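Local coordinates for terminal oxygenase component of carbazole 1,9a-dioxygenase (Sphingomonas, PDB 3GKQ), which probably catalyses the angular dioxygenation of carbazole as the Rieske non-haem iron oxygenase component of a multicomponent dioxygenase system, at residues 151-156 / 268-273; 161-166 / 298-303; 167-172 / 288-293. All coordinates share one frame; numbering follows the deposited sequence.

Contact 1: 151-156 / 268-273; sequences DVPPGF and PGVLKV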
loop_
_atom_site.group_PDB
_atom_site.type_symbol
_atom_site.label_atom_id
_atom_site.label_comp_id
_atom_site.label_asym_id
_atom_site.label_seq_id
_atom_site.Cartn_x
_atom_site.Cartn_y
_atom_site.Cartn_z
ATOM N N ASP A 151 20.341 28.755 -12.516
ATOM C CA ASP A 151 19.221 27.885 -12.157
ATOM C C ASP A 151 18.040 28.549 -11.455
ATOM O O ASP A 151 17.209 27.860 -10.863
ATOM C CB ASP A 151 19.707 26.710 -11.296
ATOM C CG ASP A 151 20.441 25.652 -12.102
ATOM O OD1 ASP A 151 20.188 25.545 -13.318
ATOM O OD2 ASP A 151 21.260 24.916 -11.514
ATOM N N VAL A 152 17.967 29.877 -11.501
ATOM C CA VAL A 152 16.851 30.597 -10.889
ATOM C C VAL A 152 16.354 31.631 -11.901
ATOM O O VAL A 152 17.095 32.032 -12.797
ATOM C CB VAL A 152 17.265 31.298 -9.570
ATOM C CG1 VAL A 152 17.836 30.273 -8.599
ATOM C CG2 VAL A 152 18.278 32.404 -9.846
ATOM N N PRO A 153 15.092 32.070 -11.779
ATOM C CA PRO A 153 14.565 33.057 -12.728
ATOM C C PRO A 153 15.348 34.372 -12.746
ATOM O O PRO A 153 15.992 34.738 -11.763
ATOM C CB PRO A 153 13.127 33.266 -12.253
ATOM C CG PRO A 153 12.793 31.973 -11.557
ATOM C CD PRO A 153 14.063 31.691 -10.797
ATOM N N PRO A 154 15.309 35.089 -13.877
ATOM C CA PRO A 154 16.016 36.366 -13.993
ATOM C C PRO A 154 15.543 37.326 -12.904
ATOM O O PRO A 154 14.340 37.449 -12.657
ATOM C CB PRO A 154 15.622 36.852 -15.384
ATOM C CG PRO A 154 15.483 35.571 -16.153
ATOM C CD PRO A 154 14.723 34.696 -15.172
ATOM N N GLY A 155 16.494 37.976 -12.238
ATOM C CA GLY A 155 16.156 38.939 -11.204
ATOM C C GLY A 155 15.894 38.406 -9.807
ATOM O O GLY A 155 15.734 39.189 -8.867
ATOM N N PHE A 156 15.845 37.087 -9.648
ATOM C CA PHE A 156 15.588 36.532 -8.326
ATOM C C PHE A 156 16.694 36.885 -7.334
ATOM O O PHE A 156 16.434 37.074 -6.146
ATOM C CB PHE A 156 15.446 35.011 -8.384
ATOM C CG PHE A 156 15.124 34.393 -7.056
ATOM C CD1 PHE A 156 13.872 34.582 -6.476
ATOM C CD2 PHE A 156 16.081 33.658 -6.363
ATOM C CE1 PHE A 156 13.579 34.052 -5.228
ATOM C CE2 PHE A 156 15.797 33.124 -5.113
ATOM C CZ PHE A 156 14.545 33.321 -4.543
ATOM N N PRO A 268 15.960 24.483 -13.558
ATOM C CA PRO A 268 15.500 23.091 -13.639
ATOM C C PRO A 268 13.984 22.887 -13.546
ATOM O O PRO A 268 13.503 21.753 -13.589
ATOM C CB PRO A 268 16.237 22.432 -12.481
ATOM C CG PRO A 268 16.197 23.511 -11.434
ATOM C CD PRO A 268 16.548 24.763 -12.231
ATOM N N GLY A 269 13.239 23.981 -13.411
ATOM C CA GLY A 269 11.791 23.891 -13.319
ATOM C C GLY A 269 11.248 24.882 -12.305
ATOM O O GLY A 269 10.675 24.495 -11.284
ATOM N N VAL A 270 11.438 26.169 -12.584
ATOM C CA VAL A 270 10.983 27.220 -11.679
ATOM C C VAL A 270 10.199 28.290 -12.432
ATOM O O VAL A 270 10.616 28.757 -13.495
ATOM C CB VAL A 270 12.185 27.853 -10.934
ATOM C CG1 VAL A 270 13.250 28.254 -11.923
ATOM C CG2 VAL A 270 11.733 29.049 -10.121
ATOM N N LEU A 271 9.056 28.665 -11.870
ATOM C CA LEU A 271 8.176 29.650 -12.484
ATOM C C LEU A 271 8.367 31.070 -11.961
ATOM O O LEU A 271 8.749 31.279 -10.805
ATOM C CB LEU A 271 6.722 29.241 -12.257
ATOM C CG LEU A 271 5.618 30.054 -12.940
ATOM C CD1 LEU A 271 5.504 29.637 -14.398
ATOM C CD2 LEU A 271 4.294 29.809 -12.225
ATOM N N LYS A 272 8.107 32.038 -12.835
ATOM C CA LYS A 272 8.183 33.451 -12.482
ATOM C C LYS A 272 6.951 34.147 -13.049
ATOM O O LYS A 272 6.760 34.190 -14.267
ATOM C CB LYS A 272 9.441 34.112 -13.052
ATOM C CG LYS A 272 9.515 35.613 -12.731
ATOM C CD LYS A 272 10.749 36.273 -13.320
ATOM C CE LYS A 272 10.746 37.778 -13.067
ATOM N NZ LYS A 272 11.936 38.439 -13.679
ATOM N N VAL A 273 6.109 34.667 -12.162
ATOM C CA VAL A 273 4.897 35.377 -12.568
ATOM C C VAL A 273 5.096 36.834 -12.162
ATOM O O VAL A 273 5.228 37.151 -10.976
ATOM C CB VAL A 273 3.657 34.798 -11.870
ATOM C CG1 VAL A 273 2.404 35.479 -12.382
ATOM C CG2 VAL A 273 3.580 33.292 -12.123
#
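K272 NZ donates to the backbone carbonyl P154 O at 2.8 Å, the one hydrogen bond joining strand 270-273 to the loop 151-156. The lysine arrives fully stretched, CG anti to the backbone N (chi1 178°) and the chain straight beyond it, which carries the ammonium past the P153 ring to the carbonyl of P154; it comes in tilted 34° from the carbonyl plane. That oxygen belongs to the central peptide of a type II beta turn from P153 to F156, closed by F156 N to P153 O at 3.2 Å, with G155 at the position where the positive phi (85°) favours glycine. K272 CB lies 3.9 Å from P153 CB. The CG corner of the P153 ring presses against the methyls of V270, P153 CG standing a tight 3.4 Å from V270 CG2, while V270 CG1 lies against the ring's CD and CG. The strand belongs to the antiparallel sheet of the Bet v 1-like catalytic domain, and at G269 and V270 it carries a classic beta bulge facing W266, whose side chain also touches P153 and P154. Just before the bulge, P268, preceded by a cis peptide, crosses D151 at about a right angle, its CD 3.4 Å from D151 O and 3.8 Å from D151 CB. The D151 carboxylate turns to other partners: OD2 accepts from H146 NE2 and W32 N, OD1 pairs with H31 ND1. On the opposite face from K272, L271 reaches to about 7 Å, nearest atom to metal, from the iron(II) held by H186, H190 and D334.

Contact 2: 161-166 / 298-303; sequences LAVHGQ and LQMLGR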
loop_
_atom_site.group_PDB
_atom_site.type_symbol
_atom_site.label_atom_id
_atom_site.label_comp_id
_atom_site.label_asym_id
_atom_site.label_seq_id
_atom_site.Cartn_x
_atom_site.Cartn_y
_atom_site.Cartn_z
ATOM N N LEU A 161 16.079 42.949 -3.949
ATOM C CA LEU A 161 14.857 42.155 -3.923
ATOM C C LEU A 161 14.653 41.468 -2.574
ATOM O O LEU A 161 15.404 40.563 -2.205
ATOM C CB LEU A 161 14.901 41.105 -5.043
ATOM C CG LEU A 161 13.620 40.603 -5.732
ATOM C CD1 LEU A 161 13.538 39.095 -5.587
ATOM C CD2 LEU A 161 12.381 41.272 -5.164
ATOM N N ALA A 162 13.644 41.911 -1.832
ATOM C CA ALA A 162 13.331 41.311 -0.539
ATOM C C ALA A 162 12.474 40.091 -0.857
ATOM O O ALA A 162 11.507 40.196 -1.611
ATOM C CB ALA A 162 12.552 42.287 0.324
ATOM N N VAL A 163 12.824 38.943 -0.283
ATOM C CA VAL A 163 12.099 37.709 -0.554
ATOM C C VAL A 163 11.633 36.947 0.681
ATOM O O VAL A 163 12.358 36.840 1.670
ATOM C CB VAL A 163 12.967 36.756 -1.414
ATOM C CG1 VAL A 163 12.227 35.448 -1.670
ATOM C CG2 VAL A 163 13.319 37.426 -2.727
ATOM N N HIS A 164 10.413 36.424 0.603
ATOM C CA HIS A 164 9.811 35.629 1.670
ATOM C C HIS A 164 9.004 34.529 0.992
ATOM O O HIS A 164 8.584 34.686 -0.154
ATOM C CB HIS A 164 8.885 36.488 2.536
ATOM C CG HIS A 164 9.591 37.589 3.259
ATOM N ND1 HIS A 164 10.545 37.349 4.226
ATOM C CD2 HIS A 164 9.509 38.933 3.134
ATOM C CE1 HIS A 164 11.019 38.502 4.665
ATOM N NE2 HIS A 164 10.409 39.477 4.020
ATOM N N GLY A 165 8.788 33.419 1.685
ATOM C CA GLY A 165 8.030 32.342 1.080
ATOM C C GLY A 165 7.644 31.225 2.022
ATOM O O GLY A 165 7.875 31.302 3.228
ATOM N N GLN A 166 7.042 30.185 1.454
ATOM C CA GLN A 166 6.609 29.016 2.207
ATOM C C GLN A 166 6.640 27.809 1.273
ATOM O O GLN A 166 6.668 27.960 0.049
ATOM C CB GLN A 166 5.181 29.207 2.735
ATOM C CG GLN A 166 4.136 29.458 1.644
ATOM C CD GLN A 166 2.703 29.409 2.169
ATOM O OE1 GLN A 166 2.444 29.706 3.333
ATOM N NE2 GLN A 166 1.764 29.048 1.299
ATOM N N LEU A 298 7.418 25.183 -3.502
ATOM C CA LEU A 298 7.999 26.351 -2.841
ATOM C C LEU A 298 7.443 27.625 -3.481
ATOM O O LEU A 298 7.603 27.837 -4.682
ATOM C CB LEU A 298 9.519 26.326 -3.015
ATOM C CG LEU A 298 10.488 26.750 -1.904
ATOM C CD1 LEU A 298 11.669 27.456 -2.557
ATOM C CD2 LEU A 298 9.828 27.666 -0.892
ATOM N N GLN A 299 6.802 28.466 -2.676
ATOM C CA GLN A 299 6.216 29.715 -3.165
ATOM C C GLN A 299 6.952 30.912 -2.583
ATOM O O GLN A 299 6.904 31.132 -1.377
ATOM C CB GLN A 299 4.753 29.810 -2.744
ATOM C CG GLN A 299 3.854 28.738 -3.300
ATOM C CD GLN A 299 2.519 28.700 -2.593
ATOM O OE1 GLN A 299 2.423 28.262 -1.444
ATOM N NE2 GLN A 299 1.477 29.175 -3.270
ATOM N N MET A 300 7.619 31.685 -3.435
ATOM C CA MET A 300 8.352 32.858 -2.973
ATOM C C MET A 300 7.744 34.135 -3.540
ATOM O O MET A 300 7.350 34.185 -4.708
ATOM C CB MET A 300 9.824 32.796 -3.405
ATOM C CG MET A 300 10.539 31.475 -3.132
ATOM S SD MET A 300 10.453 30.936 -1.430
ATOM C CE MET A 300 11.541 32.139 -0.638
ATOM N N LEU A 301 7.662 35.165 -2.704
ATOM C CA LEU A 301 7.149 36.461 -3.132
ATOM C C LEU A 301 8.275 37.467 -2.951
ATOM O O LEU A 301 8.906 37.530 -1.893
ATOM C CB LEU A 301 5.933 36.884 -2.300
ATOM C CG LEU A 301 4.629 36.115 -2.536
ATOM C CD1 LEU A 301 3.508 36.790 -1.773
ATOM C CD2 LEU A 301 4.299 36.074 -4.026
ATOM N N GLY A 302 8.543 38.240 -3.993
ATOM C CA GLY A 302 9.605 39.219 -3.905
ATOM C C GLY A 302 9.121 40.632 -4.154
ATOM O O GLY A 302 8.155 40.850 -4.891
ATOM N N ARG A 303 9.789 41.590 -3.523
ATOM C CA ARG A 303 9.456 43.000 -3.687
ATOM C C ARG A 303 10.725 43.830 -3.637
ATOM O O ARG A 303 11.536 43.686 -2.719
ATOM C CB ARG A 303 8.503 43.482 -2.590
ATOM C CG ARG A 303 8.315 45.003 -2.589
ATOM C CD ARG A 303 7.355 45.466 -1.506
ATOM N NE ARG A 303 5.969 45.169 -1.850
ATOM C CZ ARG A 303 4.947 45.281 -1.007
ATOM N NH1 ARG A 303 5.153 45.683 0.243
ATOM N NH2 ARG A 303 3.717 44.989 -1.414
#
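Q166 and Q299 are brought side by side by different first torsions: Q166 places CG between its backbone N and carbonyl carbon (chi1 59°), whereas Q299 sets CG beside its backbone N, and both chains then run extended the same way. Q166 NE2 thereby donates to Q299 OE1 at 2.9 Å in an almost straight bond (176°); the acceptor lies in the Q166 amide plane, but the amides are turned 41° apart and the N-H comes in tilted from the Q299 carbonyl plane. Both amides have further partners: N328 OD1 for Q166 NE2, R168 NH2 for Q299 OE1 and L327 O for Q299 NE2. An alanine at Q166 would remove this amide and would probably leave Q299 OE1 without this donor, held by R168 but freer to turn. Beneath the pair lies an antiparallel ladder of six backbone hydrogen bonds, linking A162 with R303, H164 with L301 and Q166 with Q299; L301 N to H164 O and Q299 N to Q166 O are both 2.8 Å. This is the border of the antiparallel sheet of the Bet v 1-like domain, where 161-170 is an outermost strand within the chain, and helix 308-328 packs on the face bearing H164, Q166 and L301. R303, on that face too, forms a salt bridge with E317 of the helix. Across the other face, M300 bends at chi2 and chi3, which brings its CE 3.5 Å from V163 CG1. M300 SD lies 3.8 Å from G165 CA, where a beta carbon would collide with the sulfur as placed here and with Q299 O.

Contact 3: 167-172 / 288-293; sequences HRVVDA and VPIDEG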
loop_
_atom_site.group_PDB
_atom_site.type_symbol
_atom_site.label_atom_id
_atom_site.label_comp_id
_atom_site.label_asym_id
_atom_site.label_seq_id
_atom_site.Cartn_x
_atom_site.Cartn_y
_atom_site.Cartn_z
ATOM N N HIS A 167 6.637 26.613 1.848
ATOM C CA HIS A 167 6.634 25.403 1.040
ATOM C C HIS A 167 5.713 24.348 1.635
ATOM O O HIS A 167 5.373 24.399 2.818
ATOM C CB HIS A 167 8.061 24.854 0.871
ATOM C CG HIS A 167 8.783 24.604 2.159
ATOM N ND1 HIS A 167 8.452 23.577 3.019
ATOM C CD2 HIS A 167 9.844 25.235 2.719
ATOM C CE1 HIS A 167 9.278 23.586 4.051
ATOM N NE2 HIS A 167 10.132 24.581 3.893
ATOM N N ARG A 168 5.292 23.409 0.793
ATOM C CA ARG A 168 4.410 22.327 1.212
ATOM C C ARG A 168 4.695 21.139 0.307
ATOM O O ARG A 168 5.135 21.312 -0.831
ATOM C CB ARG A 168 2.938 22.735 1.054
ATOM C CG ARG A 168 2.435 22.689 -0.390
ATOM C CD ARG A 168 1.001 23.213 -0.535
ATOM N NE ARG A 168 0.951 24.672 -0.639
ATOM C CZ ARG A 168 -0.163 25.380 -0.815
ATOM N NH1 ARG A 168 -1.341 24.768 -0.905
ATOM N NH2 ARG A 168 -0.100 26.703 -0.914
ATOM N N VAL A 169 4.455 19.935 0.805
ATOM C CA VAL A 169 4.678 18.757 -0.010
ATOM C C VAL A 169 3.382 18.495 -0.763
ATOM O O VAL A 169 2.300 18.545 -0.183
ATOM C CB VAL A 169 5.046 17.535 0.854
ATOM C CG1 VAL A 169 6.325 17.818 1.633
ATOM C CG2 VAL A 169 3.920 17.226 1.809
ATOM N N VAL A 170 3.490 18.251 -2.063
ATOM C CA VAL A 170 2.319 17.982 -2.886
ATOM C C VAL A 170 2.352 16.529 -3.361
ATOM O O VAL A 170 3.403 16.031 -3.776
ATOM C CB VAL A 170 2.280 18.929 -4.103
ATOM C CG1 VAL A 170 1.102 18.579 -5.010
ATOM C CG2 VAL A 170 2.173 20.372 -3.623
ATOM N N ASP A 171 1.203 15.858 -3.299
ATOM C CA ASP A 171 1.108 14.461 -3.713
ATOM C C ASP A 171 1.030 14.278 -5.222
ATOM O O ASP A 171 0.055 13.743 -5.744
ATOM C CB ASP A 171 -0.104 13.785 -3.066
ATOM C CG ASP A 171 -0.028 13.775 -1.556
ATOM O OD1 ASP A 171 1.047 13.442 -1.009
ATOM O OD2 ASP A 171 -1.050 14.090 -0.911
ATOM N N ALA A 172 2.059 14.727 -5.924
ATOM C CA ALA A 172 2.101 14.575 -7.367
ATOM C C ALA A 172 3.536 14.717 -7.832
ATOM O O ALA A 172 4.377 15.283 -7.127
ATOM C CB ALA A 172 1.226 15.634 -8.045
ATOM N N VAL A 288 10.200 21.134 -6.578
ATOM C CA VAL A 288 11.335 20.261 -6.341
ATOM C C VAL A 288 10.956 18.811 -6.130
ATOM O O VAL A 288 10.222 18.470 -5.200
ATOM C CB VAL A 288 12.153 20.750 -5.125
ATOM C CG1 VAL A 288 13.449 19.963 -5.020
ATOM C CG2 VAL A 288 12.435 22.245 -5.261
ATOM N N PRO A 289 11.464 17.927 -6.996
ATOM C CA PRO A 289 11.159 16.500 -6.877
ATOM C C PRO A 289 11.603 15.975 -5.513
ATOM O O PRO A 289 12.703 16.282 -5.070
ATOM C CB PRO A 289 11.987 15.863 -8.000
ATOM C CG PRO A 289 12.236 16.984 -8.966
ATOM C CD PRO A 289 12.445 18.175 -8.065
ATOM N N ILE A 290 10.743 15.211 -4.848
ATOM C CA ILE A 290 11.093 14.599 -3.571
ATOM C C ILE A 290 11.356 13.138 -3.947
ATOM O O ILE A 290 12.425 12.593 -3.675
ATOM C CB ILE A 290 9.947 14.698 -2.553
ATOM C CG1 ILE A 290 9.772 16.162 -2.117
ATOM C CG2 ILE A 290 10.259 13.814 -1.341
ATOM C CD1 ILE A 290 8.573 16.405 -1.200
ATOM N N ASP A 291 10.362 12.512 -4.570
ATOM C CA ASP A 291 10.496 11.156 -5.084
ATOM C C ASP A 291 9.556 11.145 -6.280
ATOM O O ASP A 291 9.046 12.199 -6.666
ATOM C CB ASP A 291 10.141 10.074 -4.048
ATOM C CG ASP A 291 8.728 10.185 -3.533
ATOM O OD1 ASP A 291 7.860 10.718 -4.256
ATOM O OD2 ASP A 291 8.482 9.716 -2.402
ATOM N N GLU A 292 9.315 9.988 -6.875
ATOM C CA GLU A 292 8.467 9.942 -8.061
ATOM C C GLU A 292 7.034 10.445 -7.901
ATOM O O GLU A 292 6.444 10.927 -8.861
ATOM C CB GLU A 292 8.444 8.522 -8.645
ATOM C CG GLU A 292 9.781 8.085 -9.246
ATOM C CD GLU A 292 10.734 7.449 -8.237
ATOM O OE1 GLU A 292 10.591 7.674 -7.012
ATOM O OE2 GLU A 292 11.649 6.721 -8.685
ATOM N N GLY A 293 6.477 10.341 -6.699
ATOM C CA GLY A 293 5.101 10.769 -6.508
ATOM C C GLY A 293 4.866 12.035 -5.709
ATOM O O GLY A 293 3.714 12.388 -5.450
#
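A small, partly buried contact without hydrogen bonds across it, this one joins the end of strand 161-170 to the turn after strand 282-289, two strands that flank strand 294-304 on either side. At one end V169 and I290 meet through single methyl groups, V169 CG1 lying 3.9 Å from I290 CD1 with the side chains set crosswise. I290 sends CG1 beside its own backbone N (chi1 -70°) and extends from there to CD1, which carries the methyl across to the valine. At the other end the meeting is backbone on backbone: G293 O sits 3.3 Å from D171 C, against the peptide joining D171 to A172. A172 N is 2.9 Å from G293 O, but the angle is too poor for a hydrogen bond; its weak bond goes instead to V170 O, across an inverse gamma turn centred on D171. Segment 288-293 turns a corner at I290, followed by an Asx turn in which D291 OD1 accepts from G293 N at 2.8 Å, met on the anti side and 35° out of the carboxylate plane. The same OD1 bonds to H294 ND1. These turns border a metal site separate from the mononuclear iron of H186, H190 and D334: D171 and H294 are residues of a second iron(II) site of this protein, and an iron(II) ion lies about 3 Å from the nearest atom of the D171 side chain. The D291 bond is consistent with a second-shell residue that steadies the H294 ring. Two further bonds tie the same region together, A172 O with H295 ND1 and E292 O with N173 ND2.

All three contacts reach the same antiparallel sheet of the catalytic domain. Contact 1 is the buried one, a loop laid on an inner strand and held by prolines, a valine and one lysine. Contacts 2 and 3 are only partly buried and share strand 161-170: contact 2 is regular strand pairing with a helix over one face, whereas contact 3, where that strand ends, has hardly any side-chain packing and borders a metal site. Contacts 1 and 2 touch where F156 meets L161 and V163, F156 CE1 lying 4.1 Å from V163 CG1. The R168-Q299 bond joins contacts 2 and 3, and L298 CD2 packs on H167 CB, while contacts 1 and 3 do not touch.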